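Local coordinates for protein putative methyltransferase (Emericella variicolor, PDB 7DMB) that probably transfers a methyl group from S-adenosyl-L-methionine, acting in trans with a polyketide synthase in calbistrin biosynthesis, and is seen here with S-adenosyl-L-homocysteine bound, at residues 69-74 against 121-126; 59-64 against 131-136. One frame throughout, in Å; residues are numbered along the deposited sequence.

Contact 1: residues 69-74 against 121-126; sequences CAIQMQ and GERLKA
Q72 and R123 carry the polar part of this contact between two helices. R123 NE donates a hydrogen bond to Q72 OE1, at 2.6 Å. The acceptor lies in the guanidinium plane, and the N-H...O angle is 153°. NE approaches nearly in line with the C=O bond of the amide, not from one side of it. OE1 meets the guanidinium at its edge, and the two planes are turned 61° apart. Q72 bends at chi2, which carries its amide across to the helix 120-134. Its NE2 is held by the backbone O of D120, so both ends of the amide are engaged and its rotation is fixed. R123 bends at chi3. Its NH2 forms a salt bridge with D120, and its NH1 bonds to L115 O. The buried guanidinium is thus gripped through all three nitrogens, and D120 probably balances its charge.

The apolar part has two places. I71 CG2 lies over one face of the R123 guanidinium, 3.5 Å from R123 NE and offset toward the rim of the group. The two side chains cross at about a right angle. At the far end of the Q72 amide, L124 CG is 3.7 Å from Q72 NE2. Y150 of helix 140-157 touches both Q72 and L124, while I71 also packs on L115 and V116.

The backbones stay well apart. The axes of the two short segments approach to 10.3 Å, and the nearest CA atoms, of Q72 and R123, are 7.4 Å apart. With 146° between their directions, the segments run roughly antiparallel. This is helix-to-helix packing within the helical region that begins at helix 56-79, away from the ligand pocket.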
ATOM      1  N   CYS A  69     -20.020  -5.112   7.085  1.00  8.97           N
ATOM      2  CA  CYS A  69     -19.462  -4.851   8.414  1.00 14.92           C
ATOM      3  C   CYS A  69     -19.741  -3.426   8.883  1.00 15.17           C
ATOM      4  O   CYS A  69     -20.030  -3.214  10.067  1.00 12.41           O
ATOM      5  CB  CYS A  69     -17.945  -5.098   8.451  1.00 12.78           C
ATOM      6  SG  CYS A  69     -17.358  -6.662   7.678  1.00 12.81           S
ATOM      7  N   ALA A  70     -19.594  -2.436   7.989  1.00 11.19           N
ATOM      8  CA  ALA A  70     -19.778  -1.045   8.389  1.00 12.36           C
ATOM      9  C   ALA A  70     -21.213  -0.794   8.840  1.00  9.62           C
ATOM     10  O   ALA A  70     -21.441  -0.107   9.838  1.00  8.25           O
ATOM     11  CB  ALA A  70     -19.396  -0.099   7.249  1.00 10.65           C
ATOM     12  N   ILE A  71     -22.189  -1.356   8.120  1.00 11.11           N
ATOM     13  CA  ILE A  71     -23.590  -1.294   8.546  1.00 12.51           C
ATOM     14  C   ILE A  71     -23.756  -1.940   9.914  1.00 13.67           C
ATOM     15  O   ILE A  71     -24.398  -1.389  10.816  1.00 12.57           O
ATOM     16  CB  ILE A  71     -24.495  -1.979   7.506  1.00 16.61           C
ATOM     17  CG1 ILE A  71     -24.459  -1.239   6.160  1.00 11.64           C
ATOM     18  CG2 ILE A  71     -25.936  -2.112   8.052  1.00 11.36           C
ATOM     19  CD1 ILE A  71     -25.011  -2.077   4.977  1.00  8.84           C
ATOM     20  N   GLN A  72     -23.154  -3.122  10.086  1.00 14.20           N
ATOM     21  CA  GLN A  72     -23.256  -3.875  11.326  1.00 15.93           C
ATOM     22  C   GLN A  72     -22.584  -3.167  12.486  1.00 16.74           C
ATOM     23  O   GLN A  72     -22.865  -3.501  13.636  1.00 18.83           O
ATOM     24  CB  GLN A  72     -22.641  -5.272  11.137  1.00 16.96           C
ATOM     25  CG  GLN A  72     -23.261  -6.369  11.997  1.00 19.08           C
ATOM     26  CD  GLN A  72     -24.656  -6.768  11.545  1.00 16.51           C
ATOM     27  OE1 GLN A  72     -25.171  -6.264  10.556  1.00 17.66           O
ATOM     28  NE2 GLN A  72     -25.269  -7.686  12.274  1.00 21.17           N
ATOM     29  N   MET A  73     -21.694  -2.208  12.209  1.00 17.88           N
ATOM     30  CA  MET A  73     -20.970  -1.505  13.259  1.00 15.02           C
ATOM     31  C   MET A  73     -21.718  -0.309  13.829  1.00 14.43           C
ATOM     32  O   MET A  73     -21.333   0.190  14.894  1.00 17.08           O
ATOM     33  CB  MET A  73     -19.620  -1.025  12.726  1.00 16.91           C
ATOM     34  CG  MET A  73     -18.582  -2.117  12.674  1.00 16.36           C
ATOM     35  SD  MET A  73     -17.332  -1.763  11.426  1.00 19.74           S
ATOM     36  CE  MET A  73     -16.306  -0.608  12.341  1.00 15.50           C
ATOM     37  N   GLN A  74     -22.763   0.161  13.154  1.00 13.29           N
ATOM     38  CA  GLN A  74     -23.357   1.451  13.499  1.00 21.71           C
ATOM     39  C   GLN A  74     -23.858   1.470  14.939  1.00 16.57           C
ATOM     40  O   GLN A  74     -23.478   2.339  15.730  1.00 17.61           O
ATOM     41  CB  GLN A  74     -24.489   1.788  12.522  1.00 11.78           C
ATOM     42  CG  GLN A  74     -23.984   1.988  11.096  1.00 14.13           C
ATOM     43  CD  GLN A  74     -22.905   3.058  11.004  1.00 20.53           C
ATOM     44  OE1 GLN A  74     -23.107   4.196  11.459  1.00 19.45           O
ATOM     45  NE2 GLN A  74     -21.753   2.707  10.409  1.00 14.32           N
ATOM     46  N   GLY A 121     -29.490 -10.171  11.941  1.00 12.97           N
ATOM     47  CA  GLY A 121     -29.130 -11.578  11.881  1.00 14.00           C
ATOM     48  C   GLY A 121     -28.842 -12.051  10.468  1.00 17.14           C
ATOM     49  O   GLY A 121     -27.909 -12.827  10.239  1.00 14.00           O
ATOM     50  N   GLU A 122     -29.631 -11.583   9.499  1.00 15.10           N
ATOM     51  CA  GLU A 122     -29.370 -11.937   8.113  1.00 16.19           C
ATOM     52  C   GLU A 122     -28.066 -11.328   7.608  1.00 16.77           C
ATOM     53  O   GLU A 122     -27.381 -11.944   6.781  1.00 15.83           O
ATOM     54  CB  GLU A 122     -30.543 -11.504   7.243  1.00 17.88           C
ATOM     55  CG  GLU A 122     -31.608 -12.568   7.115  1.00 23.48           C
ATOM     56  CD  GLU A 122     -31.112 -13.809   6.379  1.00 30.10           C
ATOM     57  OE1 GLU A 122     -30.861 -14.819   7.057  1.00 24.22           O
ATOM     58  OE2 GLU A 122     -30.964 -13.768   5.132  1.00 36.26           O
ATOM     59  N   ARG A 123     -27.705 -10.129   8.087  1.00 14.60           N
ATOM     60  CA  ARG A 123     -26.432  -9.524   7.701  1.00 15.04           C
ATOM     61  C   ARG A 123     -25.256 -10.331   8.247  1.00 14.66           C
ATOM     62  O   ARG A 123     -24.263 -10.570   7.543  1.00 12.47           O
ATOM     63  CB  ARG A 123     -26.364  -8.080   8.194  1.00 13.28           C
ATOM     64  CG  ARG A 123     -26.732  -7.034   7.139  1.00 17.60           C
ATOM     65  CD  ARG A 123     -26.331  -5.643   7.591  1.00 15.91           C
ATOM     66  NE  ARG A 123     -26.949  -5.316   8.872  1.00 18.63           N
ATOM     67  CZ  ARG A 123     -28.149  -4.754   9.009  1.00 20.64           C
ATOM     68  NH1 ARG A 123     -28.862  -4.433   7.942  1.00 20.34           N
ATOM     69  NH2 ARG A 123     -28.635  -4.507  10.219  1.00 22.51           N
ATOM     70  N   LEU A 124     -25.349 -10.751   9.507  1.00 13.46           N
ATOM     71  CA  LEU A 124     -24.336 -11.643  10.053  1.00 18.37           C
ATOM     72  C   LEU A 124     -24.217 -12.914   9.214  1.00 19.23           C
ATOM     73  O   LEU A 124     -23.106 -13.413   8.979  1.00 15.58           O
ATOM     74  CB  LEU A 124     -24.678 -11.982  11.504  1.00 18.81           C
ATOM     75  CG  LEU A 124     -24.050 -11.142  12.621  1.00 23.84           C
ATOM     76  CD1 LEU A 124     -24.356 -11.793  13.970  1.00 22.45           C
ATOM     77  CD2 LEU A 124     -22.527 -10.981  12.432  1.00 19.21           C
ATOM     78  N   LYS A 125     -25.351 -13.436   8.730  1.00 14.63           N
ATOM     79  CA  LYS A 125     -25.320 -14.642   7.902  1.00 19.47           C
ATOM     80  C   LYS A 125     -24.600 -14.391   6.583  1.00 16.45           C
ATOM     81  O   LYS A 125     -23.808 -15.225   6.126  1.00 17.71           O
ATOM     82  CB  LYS A 125     -26.742 -15.141   7.639  1.00 19.13           C
ATOM     83  CG  LYS A 125     -26.820 -16.440   6.801  1.00 26.47           C
ATOM     84  CD  LYS A 125     -28.129 -16.495   5.994  1.00 27.05           C
ATOM     85  CE  LYS A 125     -28.342 -17.849   5.349  1.00 27.74           C
ATOM     86  NZ  LYS A 125     -28.137 -18.941   6.338  1.00 27.66           N
ATOM     87  N   ALA A 126     -24.868 -13.246   5.957  1.00 15.65           N
ATOM     88  CA  ALA A 126     -24.167 -12.880   4.731  1.00 17.14           C
ATOM     89  C   ALA A 126     -22.671 -12.681   4.973  1.00 18.10           C
ATOM     90  O   ALA A 126     -21.845 -13.153   4.189  1.00 14.46           O
ATOM     91  CB  ALA A 126     -24.801 -11.621   4.133  1.00 16.50           C
TER

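Contact 2: residues 59-64 against 131-136; sequences QEMIAR and RERVKD
M61 reaches R133 and V134 because its chi1 (-166°) and chi2 are both extended. This sends the thioether straight across to the end of helix 120-134, where chi3 (-63°) bends the methyl aside. R133 also bends at chi3, and its guanidinium meets M61 from the opposite direction. The contact is helix-helix packing in the helical region that begins at helix 56-79. It joins that helix to the last turn of helix 120-134, next to the point where K135 leaves helical geometry.

M61 is the one residue of 59-64 that makes the contact. Its SD slides past V134, with V134 CG1 3.5 Å away. V134 is buried and also touches I143 of helix 140-157. M61 itself packs further on M130 and L139. No hydrogen bond links the two segments, and the nearest CA atoms, of M61 and V134, are 9.9 Å apart. The long M61 and R133 side chains span the distance. R133 is exposed and lies at the margin. Its NH2 is 3.3 Å from M61 CG and 3.2 Å from M61 CE, approached obliquely by the methyl.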
ATOM      1  N   GLN A  59     -12.893  -6.986  -6.174  1.00 14.31           N
ATOM      2  CA  GLN A  59     -13.066  -5.641  -5.618  1.00 18.23           C
ATOM      3  C   GLN A  59     -14.500  -5.393  -5.170  1.00 13.31           C
ATOM      4  O   GLN A  59     -14.735  -4.694  -4.177  1.00 15.61           O
ATOM      5  CB  GLN A  59     -12.675  -4.578  -6.647  1.00 14.92           C
ATOM      6  CG  GLN A  59     -11.177  -4.386  -6.873  1.00 17.28           C
ATOM      7  CD  GLN A  59     -10.887  -3.124  -7.663  1.00 12.86           C
ATOM      8  OE1 GLN A  59     -11.429  -2.073  -7.367  1.00 15.78           O
ATOM      9  NE2 GLN A  59     -10.025  -3.224  -8.664  1.00 16.39           N
ATOM     10  N   GLU A  60     -15.472  -5.899  -5.925  1.00 16.31           N
ATOM     11  CA  GLU A  60     -16.874  -5.785  -5.525  1.00 16.08           C
ATOM     12  C   GLU A  60     -17.223  -6.754  -4.409  1.00 14.69           C
ATOM     13  O   GLU A  60     -18.099  -6.457  -3.589  1.00 12.81           O
ATOM     14  CB  GLU A  60     -17.788  -6.018  -6.725  1.00 14.63           C
ATOM     15  CG  GLU A  60     -17.726  -4.896  -7.741  1.00 18.31           C
ATOM     16  CD  GLU A  60     -18.083  -5.342  -9.137  1.00 25.32           C
ATOM     17  OE1 GLU A  60     -18.652  -6.444  -9.285  1.00 22.39           O
ATOM     18  OE2 GLU A  60     -17.787  -4.586 -10.088  1.00 31.31           O
ATOM     19  N   MET A  61     -16.559  -7.914  -4.363  1.00 13.58           N
ATOM     20  CA  MET A  61     -16.705  -8.787  -3.204  1.00 14.42           C
ATOM     21  C   MET A  61     -16.194  -8.095  -1.945  1.00 17.47           C
ATOM     22  O   MET A  61     -16.833  -8.158  -0.888  1.00 15.82           O
ATOM     23  CB  MET A  61     -15.954 -10.093  -3.443  1.00 14.57           C
ATOM     24  CG  MET A  61     -16.300 -11.201  -2.474  1.00 25.32           C
ATOM     25  SD  MET A  61     -15.013 -12.456  -2.402  1.00 32.91           S
ATOM     26  CE  MET A  61     -15.065 -13.042  -4.093  1.00 26.24           C
ATOM     27  N   ILE A  62     -15.038  -7.423  -2.057  1.00 18.46           N
ATOM     28  CA  ILE A  62     -14.453  -6.686  -0.937  1.00 12.79           C
ATOM     29  C   ILE A  62     -15.381  -5.558  -0.507  1.00 12.77           C
ATOM     30  O   ILE A  62     -15.697  -5.400   0.677  1.00 10.40           O
ATOM     31  CB  ILE A  62     -13.064  -6.144  -1.328  1.00 14.25           C
ATOM     32  CG1 ILE A  62     -12.028  -7.264  -1.333  1.00 14.95           C
ATOM     33  CG2 ILE A  62     -12.623  -5.004  -0.400  1.00 13.29           C
ATOM     34  CD1 ILE A  62     -10.734  -6.858  -1.956  1.00 12.88           C
ATOM     35  N   ALA A  63     -15.808  -4.741  -1.466  1.00 12.86           N
ATOM     36  CA  ALA A  63     -16.651  -3.609  -1.133  1.00 12.90           C
ATOM     37  C   ALA A  63     -17.912  -4.081  -0.429  1.00 14.84           C
ATOM     38  O   ALA A  63     -18.301  -3.538   0.612  1.00 12.93           O
ATOM     39  CB  ALA A  63     -16.988  -2.827  -2.402  1.00 12.01           C
ATOM     40  N   ARG A  64     -18.546  -5.121  -0.987  1.00 13.70           N
ATOM     41  CA  ARG A  64     -19.733  -5.716  -0.391  1.00 16.43           C
ATOM     42  C   ARG A  64     -19.494  -6.092   1.062  1.00 14.97           C
ATOM     43  O   ARG A  64     -20.349  -5.845   1.927  1.00 10.80           O
ATOM     44  CB  ARG A  64     -20.146  -6.952  -1.195  1.00 16.35           C
ATOM     45  CG  ARG A  64     -21.323  -7.712  -0.605  1.00 18.17           C
ATOM     46  CD  ARG A  64     -21.595  -8.995  -1.384  1.00 24.25           C
ATOM     47  NE  ARG A  64     -22.728  -9.735  -0.841  1.00 23.96           N
ATOM     48  CZ  ARG A  64     -24.001  -9.455  -1.104  1.00 28.39           C
ATOM     49  NH1 ARG A  64     -24.319  -8.444  -1.904  1.00 25.22           N
ATOM     50  NH2 ARG A  64     -24.964 -10.191  -0.563  1.00 33.89           N
ATOM     51  N   ARG A 131     -16.939 -14.895   4.359  1.00 14.50           N
ATOM     52  CA  ARG A 131     -15.737 -15.476   4.949  1.00 16.27           C
ATOM     53  C   ARG A 131     -15.560 -16.922   4.516  1.00 22.88           C
ATOM     54  O   ARG A 131     -14.473 -17.325   4.080  1.00 19.54           O
ATOM     55  CB  ARG A 131     -15.809 -15.378   6.466  1.00 11.86           C
ATOM     56  CG  ARG A 131     -15.976 -13.957   6.939  1.00 14.70           C
ATOM     57  CD  ARG A 131     -16.348 -13.910   8.396  1.00 17.55           C
ATOM     58  NE  ARG A 131     -15.226 -14.305   9.251  1.00 16.59           N
ATOM     59  CZ  ARG A 131     -15.372 -14.881  10.437  1.00 16.98           C
ATOM     60  NH1 ARG A 131     -16.591 -15.136  10.898  1.00 16.21           N
ATOM     61  NH2 ARG A 131     -14.307 -15.194  11.163  1.00 16.80           N
ATOM     62  N   GLU A 132     -16.628 -17.719   4.621  1.00 17.20           N
ATOM     63  CA  GLU A 132     -16.537 -19.128   4.272  1.00 19.77           C
ATOM     64  C   GLU A 132     -16.165 -19.304   2.807  1.00 22.40           C
ATOM     65  O   GLU A 132     -15.376 -20.195   2.465  1.00 24.45           O
ATOM     66  CB  GLU A 132     -17.862 -19.830   4.584  1.00 26.31           C
ATOM     67  CG  GLU A 132     -17.745 -21.322   4.801  1.00 26.72           C
ATOM     68  CD  GLU A 132     -17.328 -22.082   3.544  1.00 29.35           C
ATOM     69  OE1 GLU A 132     -17.825 -21.755   2.444  1.00 32.81           O
ATOM     70  OE2 GLU A 132     -16.501 -23.009   3.659  1.00 38.04           O
ATOM     71  N   ARG A 133     -16.726 -18.464   1.931  1.00 21.23           N
ATOM     72  CA  ARG A 133     -16.410 -18.534   0.510  1.00 21.33           C
ATOM     73  C   ARG A 133     -14.907 -18.370   0.220  1.00 28.44           C
ATOM     74  O   ARG A 133     -14.370 -19.038  -0.673  1.00 25.13           O
ATOM     75  CB  ARG A 133     -17.210 -17.459  -0.229  1.00 26.37           C
ATOM     76  CG  ARG A 133     -17.636 -17.819  -1.636  1.00 30.93           C
ATOM     77  CD  ARG A 133     -18.812 -16.955  -2.069  1.00 32.90           C
ATOM     78  NE  ARG A 133     -18.445 -15.561  -2.319  1.00 42.41           N
ATOM     79  CZ  ARG A 133     -18.538 -14.965  -3.503  1.00 42.35           C
ATOM     80  NH1 ARG A 133     -18.991 -15.650  -4.545  1.00 44.76           N
ATOM     81  NH2 ARG A 133     -18.197 -13.694  -3.647  1.00 44.44           N
ATOM     82  N   VAL A 134     -14.217 -17.485   0.951  1.00 22.68           N
ATOM     83  CA  VAL A 134     -12.850 -17.104   0.609  1.00 21.60           C
ATOM     84  C   VAL A 134     -11.808 -17.794   1.476  1.00 22.88           C
ATOM     85  O   VAL A 134     -10.597 -17.585   1.268  1.00 20.65           O
ATOM     86  CB  VAL A 134     -12.658 -15.579   0.676  1.00 20.07           C
ATOM     87  CG1 VAL A 134     -13.631 -14.882  -0.245  1.00 23.77           C
ATOM     88  CG2 VAL A 134     -12.832 -15.082   2.098  1.00 18.26           C
ATOM     89  N   LYS A 135     -12.234 -18.595   2.445  1.00 19.74           N
ATOM     90  CA  LYS A 135     -11.303 -19.375   3.242  1.00 24.61           C
ATOM     91  C   LYS A 135     -10.410 -20.223   2.335  1.00 27.40           C
ATOM     92  O   LYS A 135     -10.881 -20.837   1.373  1.00 25.39           O
ATOM     93  CB  LYS A 135     -12.091 -20.263   4.214  1.00 25.54           C
ATOM     94  CG  LYS A 135     -11.255 -21.225   5.021  1.00 34.67           C
ATOM     95  CD  LYS A 135     -12.094 -21.917   6.097  1.00 39.14           C
ATOM     96  CE  LYS A 135     -11.382 -23.174   6.602  1.00 47.83           C
ATOM     97  NZ  LYS A 135     -12.291 -24.349   6.765  1.00 47.22           N
ATOM     98  N   ASP A 136      -9.110 -20.240   2.637  1.00 22.74           N
ATOM     99  CA  ASP A 136      -8.103 -21.000   1.892  1.00 29.22           C
ATOM    100  C   ASP A 136      -7.871 -20.449   0.487  1.00 26.40           C
ATOM    101  O   ASP A 136      -7.397 -21.168  -0.402  1.00 26.23           O
ATOM    102  CB  ASP A 136      -8.457 -22.493   1.802  1.00 27.02           C
ATOM    103  CG  ASP A 136      -8.604 -23.156   3.161  1.00 28.14           C
ATOM    104  OD1 ASP A 136      -7.854 -22.825   4.105  1.00 35.88           O
ATOM    105  OD2 ASP A 136      -9.471 -24.039   3.278  1.00 32.76           O
TER

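Overall arrangement
Contacts 1 and 2 join the same two helices, 56-79 and 120-134, at successive places. Their centres are 14 Å apart, and their nearest atoms come to about 5 Å without touching. Contact 1 is nested inside the loop closed by contact 2, as expected for helices that run in roughly opposite directions. The character changes along the pair: contact 1 is centred on a hydrogen-bonded arginine, while contact 2 has no hydrogen bond and rests on M61 against V134 and R133. Helix 140-157 flanks both. The centre of contact 1 lies about 27 Å, and that of contact 2 about 19 Å, from the centre of the chain. Both are away from the S-adenosyl-L-homocysteine pocket, which includes D236 and D261.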